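Phosphatidylinositol phosphate phosphatase (Schizosaccharomyces pombe, PDB 1I9Z) removes the 5-phosphate from soluble and lipid inositol phosphates through the catalytic inositol polyphosphate 5-phosphatase domain that makes up this chain. Local coordinates at residues Y171-Y181 with Q236-F247; P248-T256 with R288-Q297. All coordinates share one frame; numbering follows the deposited sequence.

Interaction 1. Residues Y171-Y181 with Q236-F247. With 2IP (D-myo-inositol-1,4-bisphosphate), chain C.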
loop_
_atom_site.group_PDB
_atom_site.type_symbol
_atom_site.label_atom_id
_atom_site.label_comp_id
_atom_site.label_asym_id
_atom_site.label_seq_id
_atom_site.Cartn_x
_atom_site.Cartn_y
_atom_site.Cartn_z
ATOM N N TYR A 171 -16.741 16.374 -5.770
ATOM C CA TYR A 171 -17.757 15.381 -6.066
ATOM C C TYR A 171 -17.694 14.794 -7.481
ATOM O O TYR A 171 -17.586 13.584 -7.678
ATOM C CB TYR A 171 -19.124 16.012 -5.847
ATOM C CG TYR A 171 -20.252 15.049 -6.102
ATOM C CD1 TYR A 171 -20.381 13.898 -5.359
ATOM C CD2 TYR A 171 -21.216 15.321 -7.087
ATOM C CE1 TYR A 171 -21.448 13.008 -5.559
ATOM C CE2 TYR A 171 -22.289 14.444 -7.310
ATOM C CZ TYR A 171 -22.392 13.285 -6.514
ATOM O OH TYR A 171 -23.519 12.488 -6.633
ATOM N N THR A 172 -17.720 15.650 -8.481
ATOM C CA THR A 172 -17.735 15.153 -9.860
ATOM C C THR A 172 -16.386 15.064 -10.595
ATOM O O THR A 172 -16.313 14.487 -11.673
ATOM C CB THR A 172 -18.609 16.054 -10.752
ATOM O OG1 THR A 172 -17.936 17.305 -10.886
ATOM C CG2 THR A 172 -19.994 16.295 -10.130
ATOM N N ASN A 173 -15.320 15.613 -10.018
ATOM C CA ASN A 173 -14.072 15.659 -10.772
ATOM C C ASN A 173 -13.195 14.452 -10.747
ATOM O O ASN A 173 -11.993 14.526 -10.366
ATOM C CB ASN A 173 -13.266 16.876 -10.355
ATOM C CG ASN A 173 -12.939 16.843 -8.964
ATOM O OD1 ASN A 173 -13.799 16.509 -8.123
ATOM N ND2 ASN A 173 -11.689 17.211 -8.635
ATOM N N TYR A 174 -13.768 13.327 -11.165
ATOM C CA TYR A 174 -12.985 12.124 -11.208
ATOM C C TYR A 174 -11.989 12.216 -12.363
ATOM O O TYR A 174 -10.944 11.555 -12.307
ATOM C CB TYR A 174 -13.855 10.846 -11.279
ATOM C CG TYR A 174 -14.698 10.723 -12.524
ATOM C CD1 TYR A 174 -14.113 10.341 -13.738
ATOM C CD2 TYR A 174 -16.066 11.031 -12.512
ATOM C CE1 TYR A 174 -14.886 10.280 -14.932
ATOM C CE2 TYR A 174 -16.838 10.973 -13.704
ATOM C CZ TYR A 174 -16.238 10.610 -14.898
ATOM O OH TYR A 174 -16.949 10.656 -16.112
ATOM N N ASP A 175 -12.228 13.068 -13.366
ATOM C CA ASP A 175 -11.176 13.162 -14.425
ATOM C C ASP A 175 -9.881 13.742 -13.791
ATOM O O ASP A 175 -8.761 13.373 -14.156
ATOM C CB ASP A 175 -11.571 14.102 -15.562
ATOM C CG ASP A 175 -12.681 13.544 -16.426
ATOM O OD1 ASP A 175 -12.829 12.314 -16.515
ATOM O OD2 ASP A 175 -13.389 14.364 -17.047
ATOM N N GLU A 176 -10.046 14.654 -12.853
ATOM C CA GLU A 176 -8.844 15.221 -12.221
ATOM C C GLU A 176 -8.152 14.141 -11.345
ATOM O O GLU A 176 -6.922 14.082 -11.298
ATOM C CB GLU A 176 -9.201 16.442 -11.394
ATOM C CG GLU A 176 -7.920 17.133 -10.850
ATOM C CD GLU A 176 -8.199 18.380 -9.999
ATOM O OE1 GLU A 176 -9.389 18.800 -9.877
ATOM O OE2 GLU A 176 -7.196 18.912 -9.443
ATOM N N ARG A 177 -8.914 13.314 -10.616
ATOM C CA ARG A 177 -8.261 12.239 -9.866
ATOM C C ARG A 177 -7.554 11.288 -10.840
ATOM O O ARG A 177 -6.467 10.758 -10.568
ATOM C CB ARG A 177 -9.322 11.445 -9.046
ATOM C CG ARG A 177 -9.901 12.301 -7.912
ATOM C CD ARG A 177 -10.877 11.512 -7.067
ATOM N NE ARG A 177 -12.289 11.652 -7.511
ATOM C CZ ARG A 177 -13.061 12.724 -7.219
ATOM N NH1 ARG A 177 -14.352 12.782 -7.589
ATOM N NH2 ARG A 177 -12.541 13.791 -6.618
ATOM N N ASP A 178 -8.171 11.001 -11.983
ATOM C CA ASP A 178 -7.468 10.062 -12.892
ATOM C C ASP A 178 -6.127 10.688 -13.365
ATOM O O ASP A 178 -5.125 10.020 -13.520
ATOM C CB ASP A 178 -8.332 9.772 -14.135
ATOM C CG ASP A 178 -9.534 8.919 -13.844
ATOM O OD1 ASP A 178 -10.317 8.703 -14.839
ATOM O OD2 ASP A 178 -9.754 8.432 -12.670
ATOM N N HIS A 179 -6.172 11.994 -13.589
ATOM C CA HIS A 179 -5.002 12.734 -14.027
ATOM C C HIS A 179 -3.942 12.663 -12.912
ATOM O O HIS A 179 -2.722 12.584 -13.175
ATOM C CB HIS A 179 -5.388 14.179 -14.256
ATOM C CG HIS A 179 -4.203 15.072 -14.429
ATOM N ND1 HIS A 179 -3.833 16.018 -13.493
ATOM C CD2 HIS A 179 -3.305 15.157 -15.434
ATOM C CE1 HIS A 179 -2.754 16.665 -13.925
ATOM N NE2 HIS A 179 -2.414 16.156 -15.102
ATOM N N ASP A 180 -4.402 12.731 -11.663
ATOM C CA ASP A 180 -3.467 12.660 -10.534
ATOM C C ASP A 180 -2.788 11.294 -10.501
ATOM O O ASP A 180 -1.593 11.166 -10.203
ATOM C CB ASP A 180 -4.193 12.885 -9.180
ATOM C CG ASP A 180 -4.581 14.315 -8.944
ATOM O OD1 ASP A 180 -4.130 15.193 -9.698
ATOM O OD2 ASP A 180 -5.377 14.593 -8.010
ATOM N N TYR A 181 -3.550 10.243 -10.793
ATOM C CA TYR A 181 -2.982 8.928 -10.856
ATOM C C TYR A 181 -1.861 8.904 -11.880
ATOM O O TYR A 181 -0.741 8.430 -11.612
ATOM C CB TYR A 181 -4.049 7.892 -11.310
ATOM C CG TYR A 181 -3.412 6.599 -11.750
ATOM C CD1 TYR A 181 -2.963 5.683 -10.837
ATOM C CD2 TYR A 181 -3.087 6.393 -13.110
ATOM C CE1 TYR A 181 -2.179 4.582 -11.232
ATOM C CE2 TYR A 181 -2.310 5.341 -13.521
ATOM C CZ TYR A 181 -1.848 4.433 -12.565
ATOM O OH TYR A 181 -1.006 3.450 -12.914
ATOM N N GLN A 236 -17.052 5.725 -8.322
ATOM C CA GLN A 236 -16.179 6.230 -9.429
ATOM C C GLN A 236 -14.870 5.476 -9.567
ATOM O O GLN A 236 -14.415 5.231 -10.671
ATOM C CB GLN A 236 -15.869 7.708 -9.201
ATOM C CG GLN A 236 -17.117 8.619 -9.350
ATOM C CD GLN A 236 -16.810 9.974 -8.833
ATOM O OE1 GLN A 236 -15.733 10.182 -8.235
ATOM N NE2 GLN A 236 -17.722 10.930 -9.042
ATOM N N LEU A 237 -14.247 5.053 -8.463
ATOM C CA LEU A 237 -12.990 4.353 -8.646
ATOM C C LEU A 237 -13.163 2.999 -9.400
ATOM O O LEU A 237 -12.382 2.680 -10.332
ATOM C CB LEU A 237 -12.301 4.096 -7.297
ATOM C CG LEU A 237 -10.949 3.322 -7.458
ATOM C CD1 LEU A 237 -9.966 4.144 -8.321
ATOM C CD2 LEU A 237 -10.270 3.078 -6.112
ATOM N N ASN A 238 -14.162 2.206 -8.978
ATOM C CA ASN A 238 -14.457 0.931 -9.633
ATOM C C ASN A 238 -14.695 1.162 -11.121
ATOM O O ASN A 238 -14.181 0.384 -11.993
ATOM C CB ASN A 238 -15.710 0.304 -9.006
ATOM C CG ASN A 238 -16.181 -0.971 -9.758
ATOM O OD1 ASN A 238 -15.495 -1.971 -9.798
ATOM N ND2 ASN A 238 -17.352 -0.897 -10.331
ATOM N N LYS A 239 -15.442 2.213 -11.417
ATOM C CA LYS A 239 -15.813 2.524 -12.814
ATOM C C LYS A 239 -14.568 2.821 -13.620
ATOM O O LYS A 239 -14.423 2.248 -14.704
ATOM C CB LYS A 239 -16.806 3.695 -12.900
ATOM C CG LYS A 239 -17.346 4.046 -14.326
ATOM C CD LYS A 239 -18.280 5.312 -14.207
ATOM C CE LYS A 239 -18.859 5.887 -15.514
ATOM N NZ LYS A 239 -19.173 7.404 -15.375
ATOM N N GLN A 240 -13.661 3.658 -13.094
ATOM C CA GLN A 240 -12.409 3.996 -13.825
ATOM C C GLN A 240 -11.386 2.877 -13.853
ATOM O O GLN A 240 -10.611 2.783 -14.819
ATOM C CB GLN A 240 -11.740 5.238 -13.280
ATOM C CG GLN A 240 -12.687 6.426 -13.222
ATOM C CD GLN A 240 -13.267 6.752 -14.574
ATOM O OE1 GLN A 240 -12.592 7.320 -15.449
ATOM N NE2 GLN A 240 -14.514 6.397 -14.756
ATOM N N MET A 241 -11.353 2.020 -12.842
ATOM C CA MET A 241 -10.424 0.912 -12.900
ATOM C C MET A 241 -10.912 -0.116 -13.943
ATOM O O MET A 241 -10.090 -0.759 -14.618
ATOM C CB MET A 241 -10.274 0.225 -11.530
ATOM C CG MET A 241 -9.432 1.148 -10.549
ATOM S SD MET A 241 -9.262 0.380 -8.968
ATOM C CE MET A 241 -8.328 -1.117 -9.386
ATOM N N LEU A 242 -12.222 -0.291 -14.054
ATOM C CA LEU A 242 -12.754 -1.274 -15.002
ATOM C C LEU A 242 -12.341 -1.010 -16.448
ATOM O O LEU A 242 -12.162 -1.960 -17.253
ATOM C CB LEU A 242 -14.284 -1.353 -14.897
ATOM C CG LEU A 242 -14.627 -2.177 -13.631
ATOM C CD1 LEU A 242 -16.131 -2.360 -13.534
ATOM C CD2 LEU A 242 -13.912 -3.585 -13.650
ATOM N N THR A 243 -12.203 0.257 -16.780
ATOM C CA THR A 243 -11.781 0.634 -18.127
ATOM C C THR A 243 -10.254 0.666 -18.345
ATOM O O THR A 243 -9.795 1.000 -19.446
ATOM C CB THR A 243 -12.292 2.006 -18.425
ATOM O OG1 THR A 243 -11.485 2.950 -17.735
ATOM C CG2 THR A 243 -13.733 2.151 -17.931
ATOM N N GLY A 244 -9.466 0.312 -17.332
ATOM C CA GLY A 244 -8.010 0.383 -17.470
ATOM C C GLY A 244 -7.466 1.813 -17.442
ATOM O O GLY A 244 -6.264 2.014 -17.508
ATOM N N LYS A 245 -8.321 2.816 -17.320
ATOM C CA LYS A 245 -7.859 4.220 -17.279
ATOM C C LYS A 245 -6.925 4.529 -16.050
ATOM O O LYS A 245 -5.937 5.291 -16.165
ATOM C CB LYS A 245 -9.058 5.200 -17.213
ATOM C CG LYS A 245 -10.164 5.170 -18.334
ATOM C CD LYS A 245 -10.946 6.509 -18.251
ATOM C CE LYS A 245 -12.379 6.547 -18.903
ATOM N NZ LYS A 245 -13.271 7.744 -18.423
ATOM N N VAL A 246 -7.237 3.956 -14.885
ATOM C CA VAL A 246 -6.409 4.221 -13.700
ATOM C C VAL A 246 -6.047 2.942 -13.008
ATOM O O VAL A 246 -6.772 1.961 -13.103
ATOM C CB VAL A 246 -7.110 5.136 -12.672
ATOM C CG1 VAL A 246 -7.101 6.499 -13.161
ATOM C CG2 VAL A 246 -8.541 4.652 -12.390
ATOM N N PHE A 247 -4.924 2.953 -12.292
ATOM C CA PHE A 247 -4.464 1.758 -11.576
ATOM C C PHE A 247 -4.589 0.435 -12.347
ATOM O O PHE A 247 -5.116 -0.549 -11.846
ATOM C CB PHE A 247 -5.200 1.573 -10.217
ATOM C CG PHE A 247 -5.118 2.805 -9.309
ATOM C CD1 PHE A 247 -6.124 3.735 -9.303
ATOM C CD2 PHE A 247 -3.996 3.007 -8.501
ATOM C CE1 PHE A 247 -6.068 4.882 -8.507
ATOM C CE2 PHE A 247 -3.934 4.165 -7.695
ATOM C CZ PHE A 247 -4.970 5.077 -7.700
HETATM C C1 2IP C . -16.125 19.594 -2.564
HETATM C C2 2IP C . -15.087 20.418 -1.759
HETATM C C3 2IP C . -15.209 20.165 -0.218
HETATM C C4 2IP C . -15.135 18.666 0.174
HETATM C C5 2IP C . -16.284 17.943 -0.564
HETATM C C6 2IP C . -16.175 18.084 -2.111
HETATM O O1 2IP C . -17.138 20.029 -3.431
HETATM O O2 2IP C . -13.769 20.103 -2.115
HETATM O O3 2IP C . -14.175 20.811 0.464
HETATM O O4 2IP C . -15.291 18.545 1.626
HETATM O O5 2IP C . -16.282 16.552 -0.244
HETATM O O6 2IP C . -17.331 17.383 -2.551
HETATM P P4 2IP C . -14.164 18.028 2.594
HETATM O O41 2IP C . -13.671 16.653 2.010
HETATM O O42 2IP C . -14.705 17.850 3.940
HETATM O O43 2IP C . -13.122 19.158 2.520
HETATM P P1 2IP C . -17.304 19.994 -4.925
HETATM O O11 2IP C . -17.674 21.450 -5.256
HETATM O O12 2IP C . -16.155 19.559 -5.802
HETATM O O13 2IP C . -18.573 19.163 -5.142
#
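Y174 and Q236 touch where helix 174-181 crosses helix 236-242 at -57°. The short helical axes come within 11.1 Å, and the link is made largely by side chains. Both helices belong to the DNase I-like fold of the 5-phosphatases. The turn leading into helix 174-181 borders the inositol bisphosphate pocket, where Y171 N donates to phosphate oxygen O12 of the ligand at 3.2 Å. The carbonyl of Y171 is held by Q236: Q236 NE2 gives Y171 O a nearly straight bond of 3.0 Å. Q236 is thus placed as a second-shell residue and probably helps to position Y171. The chain of Q236 is extended beyond CG (chi2 168°), which carries the amide across to the helix start. Q236 OE1 accepts from R177 NH1 on a lone pair, also at 3.0 Å, with amide and guanidinium nearly coplanar. R211 N is a further donor to OE1, so with NE2 on Y171 O the amide is gripped at both ends. R177 NH2 in turn bonds A168 O. The Y174 side chain crosses Q236 at about a right angle, with ring and amide planes 61° apart and NE2 near the ring edge. V246 CG1 packs on the D178 carboxylate, 3.3 Å from D178 OD2, which also bonds Y210 OH. Y181 and F247 form a T-shaped pair. The edge of Y181 points at the F247 face, and Y181 CD1 lies over the centre of that ring, 3.6 Å from F247 CE2.

Interaction 2. Residues P248-T256 with R288-Q297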
loop_
_atom_site.group_PDB
_atom_site.type_symbol
_atom_site.label_atom_id
_atom_site.label_comp_id
_atom_site.label_asym_id
_atom_site.label_seq_id
_atom_site.Cartn_x
_atom_site.Cartn_y
_atom_site.Cartn_z
ATOM N N PRO A 248 -4.070 0.402 -13.588
ATOM C CA PRO A 248 -4.156 -0.857 -14.340
ATOM C C PRO A 248 -3.344 -1.949 -13.621
ATOM O O PRO A 248 -2.274 -1.724 -13.008
ATOM C CB PRO A 248 -3.563 -0.497 -15.734
ATOM C CG PRO A 248 -2.595 0.674 -15.435
ATOM C CD PRO A 248 -3.414 1.487 -14.345
ATOM N N PHE A 249 -3.848 -3.155 -13.701
ATOM C CA PHE A 249 -3.256 -4.304 -13.072
ATOM C C PHE A 249 -3.296 -4.272 -11.548
ATOM O O PHE A 249 -2.692 -5.121 -10.923
ATOM C CB PHE A 249 -1.824 -4.553 -13.583
ATOM C CG PHE A 249 -1.747 -4.724 -15.092
ATOM C CD1 PHE A 249 -1.241 -3.706 -15.894
ATOM C CD2 PHE A 249 -2.245 -5.883 -15.703
ATOM C CE1 PHE A 249 -1.237 -3.828 -17.283
ATOM C CE2 PHE A 249 -2.240 -6.010 -17.109
ATOM C CZ PHE A 249 -1.739 -4.981 -17.884
ATOM N N PHE A 250 -3.969 -3.275 -10.949
ATOM C CA PHE A 250 -4.152 -3.279 -9.510
ATOM C C PHE A 250 -5.490 -3.938 -9.170
ATOM O O PHE A 250 -6.471 -3.817 -9.919
ATOM C CB PHE A 250 -4.228 -1.863 -8.907
ATOM C CG PHE A 250 -2.886 -1.227 -8.716
ATOM C CD1 PHE A 250 -2.243 -0.623 -9.820
ATOM C CD2 PHE A 250 -2.250 -1.288 -7.447
ATOM C CE1 PHE A 250 -0.959 -0.068 -9.671
ATOM C CE2 PHE A 250 -0.963 -0.729 -7.258
ATOM C CZ PHE A 250 -0.323 -0.124 -8.354
ATOM N N SER A 251 -5.538 -4.604 -8.031
ATOM C CA SER A 251 -6.760 -5.233 -7.581
ATOM C C SER A 251 -7.190 -4.631 -6.268
ATOM O O SER A 251 -6.365 -4.031 -5.565
ATOM C CB SER A 251 -6.552 -6.749 -7.382
ATOM O OG SER A 251 -6.254 -7.360 -8.659
ATOM N N GLU A 252 -8.493 -4.753 -5.981
ATOM C CA GLU A 252 -9.040 -4.314 -4.705
ATOM C C GLU A 252 -9.888 -5.465 -4.222
ATOM O O GLU A 252 -10.575 -6.107 -5.059
ATOM C CB GLU A 252 -9.921 -3.070 -4.866
ATOM C CG GLU A 252 -10.401 -2.515 -3.520
ATOM C CD GLU A 252 -11.267 -1.295 -3.662
ATOM O OE1 GLU A 252 -12.065 -1.199 -4.641
ATOM O OE2 GLU A 252 -11.216 -0.430 -2.764
ATOM N N LEU A 253 -9.808 -5.791 -2.929
ATOM C CA LEU A 253 -10.685 -6.819 -2.399
ATOM C C LEU A 253 -12.073 -6.203 -2.407
ATOM O O LEU A 253 -12.236 -4.992 -2.438
ATOM C CB LEU A 253 -10.337 -7.150 -0.933
ATOM C CG LEU A 253 -9.760 -8.527 -0.640
ATOM C CD1 LEU A 253 -9.014 -9.018 -1.807
ATOM C CD2 LEU A 253 -9.007 -8.562 0.691
ATOM N N PRO A 254 -13.116 -7.062 -2.402
ATOM C CA PRO A 254 -14.504 -6.607 -2.378
ATOM C C PRO A 254 -14.673 -5.781 -1.086
ATOM O O PRO A 254 -14.131 -6.160 -0.031
ATOM C CB PRO A 254 -15.319 -7.911 -2.238
ATOM C CG PRO A 254 -14.476 -8.937 -2.989
ATOM C CD PRO A 254 -13.015 -8.543 -2.553
ATOM N N ILE A 255 -15.422 -4.681 -1.176
ATOM C CA ILE A 255 -15.672 -3.815 -0.023
ATOM C C ILE A 255 -16.928 -4.272 0.681
ATOM O O ILE A 255 -18.015 -4.343 0.051
ATOM C CB ILE A 255 -15.817 -2.338 -0.485
ATOM C CG1 ILE A 255 -14.454 -1.858 -1.013
ATOM C CG2 ILE A 255 -16.368 -1.441 0.631
ATOM C CD1 ILE A 255 -14.575 -0.524 -1.726
ATOM N N THR A 256 -16.769 -4.634 1.949
ATOM C CA THR A 256 -17.889 -5.066 2.770
ATOM C C THR A 256 -18.160 -4.097 3.913
ATOM O O THR A 256 -19.012 -4.370 4.782
ATOM C CB THR A 256 -17.658 -6.474 3.336
ATOM O OG1 THR A 256 -16.501 -6.462 4.198
ATOM C CG2 THR A 256 -17.407 -7.487 2.163
ATOM N N ARG A 288 -0.739 -4.566 -6.418
ATOM C CA ARG A 288 -0.374 -5.049 -7.726
ATOM C C ARG A 288 0.731 -6.066 -7.496
ATOM O O ARG A 288 1.650 -5.834 -6.689
ATOM C CB ARG A 288 0.089 -3.902 -8.599
ATOM C CG ARG A 288 0.378 -4.401 -9.985
ATOM C CD ARG A 288 1.385 -3.616 -10.751
ATOM N NE ARG A 288 0.769 -2.710 -11.694
ATOM C CZ ARG A 288 1.248 -2.404 -12.908
ATOM N NH1 ARG A 288 2.377 -2.948 -13.377
ATOM N NH2 ARG A 288 0.606 -1.505 -13.639
ATOM N N GLY A 289 0.634 -7.208 -8.175
ATOM C CA GLY A 289 1.621 -8.254 -7.973
ATOM C C GLY A 289 0.993 -9.373 -7.171
ATOM O O GLY A 289 -0.157 -9.228 -6.647
ATOM N N GLU A 290 1.742 -10.466 -7.011
ATOM C CA GLU A 290 1.232 -11.658 -6.342
ATOM C C GLU A 290 1.140 -11.738 -4.832
ATOM O O GLU A 290 1.445 -12.764 -4.252
ATOM C CB GLU A 290 1.949 -12.936 -6.869
ATOM C CG GLU A 290 1.906 -13.121 -8.396
ATOM C CD GLU A 290 0.524 -12.860 -9.039
ATOM O OE1 GLU A 290 -0.515 -13.404 -8.563
ATOM O OE2 GLU A 290 0.479 -12.109 -10.054
ATOM N N LEU A 291 0.635 -10.680 -4.200
ATOM C CA LEU A 291 0.420 -10.703 -2.767
ATOM C C LEU A 291 -0.781 -11.591 -2.515
ATOM O O LEU A 291 -1.614 -11.738 -3.402
ATOM C CB LEU A 291 0.069 -9.289 -2.247
ATOM C CG LEU A 291 1.252 -8.337 -2.205
ATOM C CD1 LEU A 291 0.790 -6.902 -1.779
ATOM C CD2 LEU A 291 2.266 -8.927 -1.187
ATOM N N VAL A 292 -0.887 -12.170 -1.328
ATOM C CA VAL A 292 -2.092 -12.942 -0.983
ATOM C C VAL A 292 -2.860 -12.048 -0.006
ATOM O O VAL A 292 -2.425 -11.838 1.114
ATOM C CB VAL A 292 -1.733 -14.272 -0.294
ATOM C CG1 VAL A 292 -3.037 -14.987 0.162
ATOM C CG2 VAL A 292 -0.927 -15.154 -1.284
ATOM N N PRO A 293 -4.003 -11.485 -0.433
ATOM C CA PRO A 293 -4.810 -10.609 0.421
ATOM C C PRO A 293 -5.679 -11.333 1.399
ATOM O O PRO A 293 -6.243 -12.414 1.103
ATOM C CB PRO A 293 -5.632 -9.806 -0.593
ATOM C CG PRO A 293 -5.880 -10.878 -1.671
ATOM C CD PRO A 293 -4.527 -11.504 -1.821
ATOM N N HIS A 294 -5.792 -10.777 2.595
ATOM C CA HIS A 294 -6.622 -11.388 3.572
ATOM C C HIS A 294 -7.778 -10.500 3.967
ATOM O O HIS A 294 -8.897 -10.688 3.472
ATOM C CB HIS A 294 -5.782 -11.838 4.772
ATOM C CG HIS A 294 -5.005 -13.090 4.487
ATOM N ND1 HIS A 294 -3.744 -13.084 3.926
ATOM C CD2 HIS A 294 -5.351 -14.396 4.602
ATOM C CE1 HIS A 294 -3.346 -14.327 3.708
ATOM N NE2 HIS A 294 -4.304 -15.144 4.109
ATOM N N SER A 295 -7.530 -9.508 4.799
ATOM C CA SER A 295 -8.598 -8.626 5.290
ATOM C C SER A 295 -8.586 -7.256 4.627
ATOM O O SER A 295 -7.548 -6.797 4.112
ATOM C CB SER A 295 -8.458 -8.415 6.808
ATOM O OG SER A 295 -8.510 -9.649 7.472
ATOM N N TYR A 296 -9.744 -6.605 4.635
ATOM C CA TYR A 296 -9.847 -5.231 4.097
ATOM C C TYR A 296 -11.019 -4.651 4.832
ATOM O O TYR A 296 -12.191 -4.965 4.508
ATOM C CB TYR A 296 -10.136 -5.264 2.580
ATOM C CG TYR A 296 -10.235 -3.920 1.860
ATOM C CD1 TYR A 296 -10.989 -3.794 0.713
ATOM C CD2 TYR A 296 -9.461 -2.795 2.270
ATOM C CE1 TYR A 296 -10.955 -2.618 -0.064
ATOM C CE2 TYR A 296 -9.457 -1.605 1.527
ATOM C CZ TYR A 296 -10.185 -1.524 0.343
ATOM O OH TYR A 296 -10.077 -0.384 -0.471
ATOM N N GLN A 297 -10.766 -3.755 5.776
ATOM C CA GLN A 297 -11.887 -3.236 6.581
ATOM C C GLN A 297 -11.680 -1.793 7.031
ATOM O O GLN A 297 -10.531 -1.299 7.041
ATOM C CB GLN A 297 -11.965 -4.029 7.909
ATOM C CG GLN A 297 -12.658 -5.406 7.867
ATOM C CD GLN A 297 -14.036 -5.351 7.190
ATOM O OE1 GLN A 297 -14.867 -4.421 7.416
ATOM N NE2 GLN A 297 -14.284 -6.332 6.329
HETATM O O HOH W 1 -1.443 -7.719 -9.962
HETATM O O HOH W 2 -14.140 -5.512 2.710
#
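R288 lies across F250 at about a right angle. Its CB sits over the centre of the F250 ring, 3.6 Å from the centroid, in a CH-pi contact. CG is turned away from the backbone N (chi1 -176°), and the chain then bends at chi3, which swings the guanidinium round to P248 and F249. R288 NH2 donates to P248 O at 3.0 Å, from above the carbonyl plane. F249 CB lies over one guanidinium face, toward its rim; the F249 ring stands steeply to that group and meets NH2 with its edge. With a leucine in place of R288, P248 O would probably lose this donor and the F249 side chain its flat support. Water 1 bridges F249 O and G289 N nearby.

At the other end Y296 lies obliquely against E252. Y296 OH donates to the anti lone pair of E252 OE2 at 2.6 Å, in the ring plane. The same oxygen forms a salt bridge with R284. Between the two ends L253 CD1 packs on P293 CG at 3.6 Å, and L253 CB reaches Y296 CD1. Q297 NE2 closes the row with a bond to T256 OG1 at 3.1 Å. Water 2 joins P254 O, T256 N and Y296 O. The extended segment 248-256 thus spans the edge strands 283-288 and 292-298 of the two sheets, along one border of the DNase I-like beta sandwich.

In the fold
The two contacts follow one another along the chain. Interaction 1 closes a loop of 54 residues that holds the rest of helix 174-187, strand 201-205, helices 216-224 and 228-232, and R211 of the ligand pocket. Segment 248-256 starts directly after F247 and opens interaction 2. That contact closes a shorter loop of 31 residues, which carries pocket residues Y261, K262 and R277 and most of strand 283-288. Neither loop encloses or crosses the other. Their centres lie about 17 Å apart, yet they touch: M241 packs on F250 and Y181 on P248. Together they tie helices 174-187 and 236-242 to the edge strands 283-288 and 292-298.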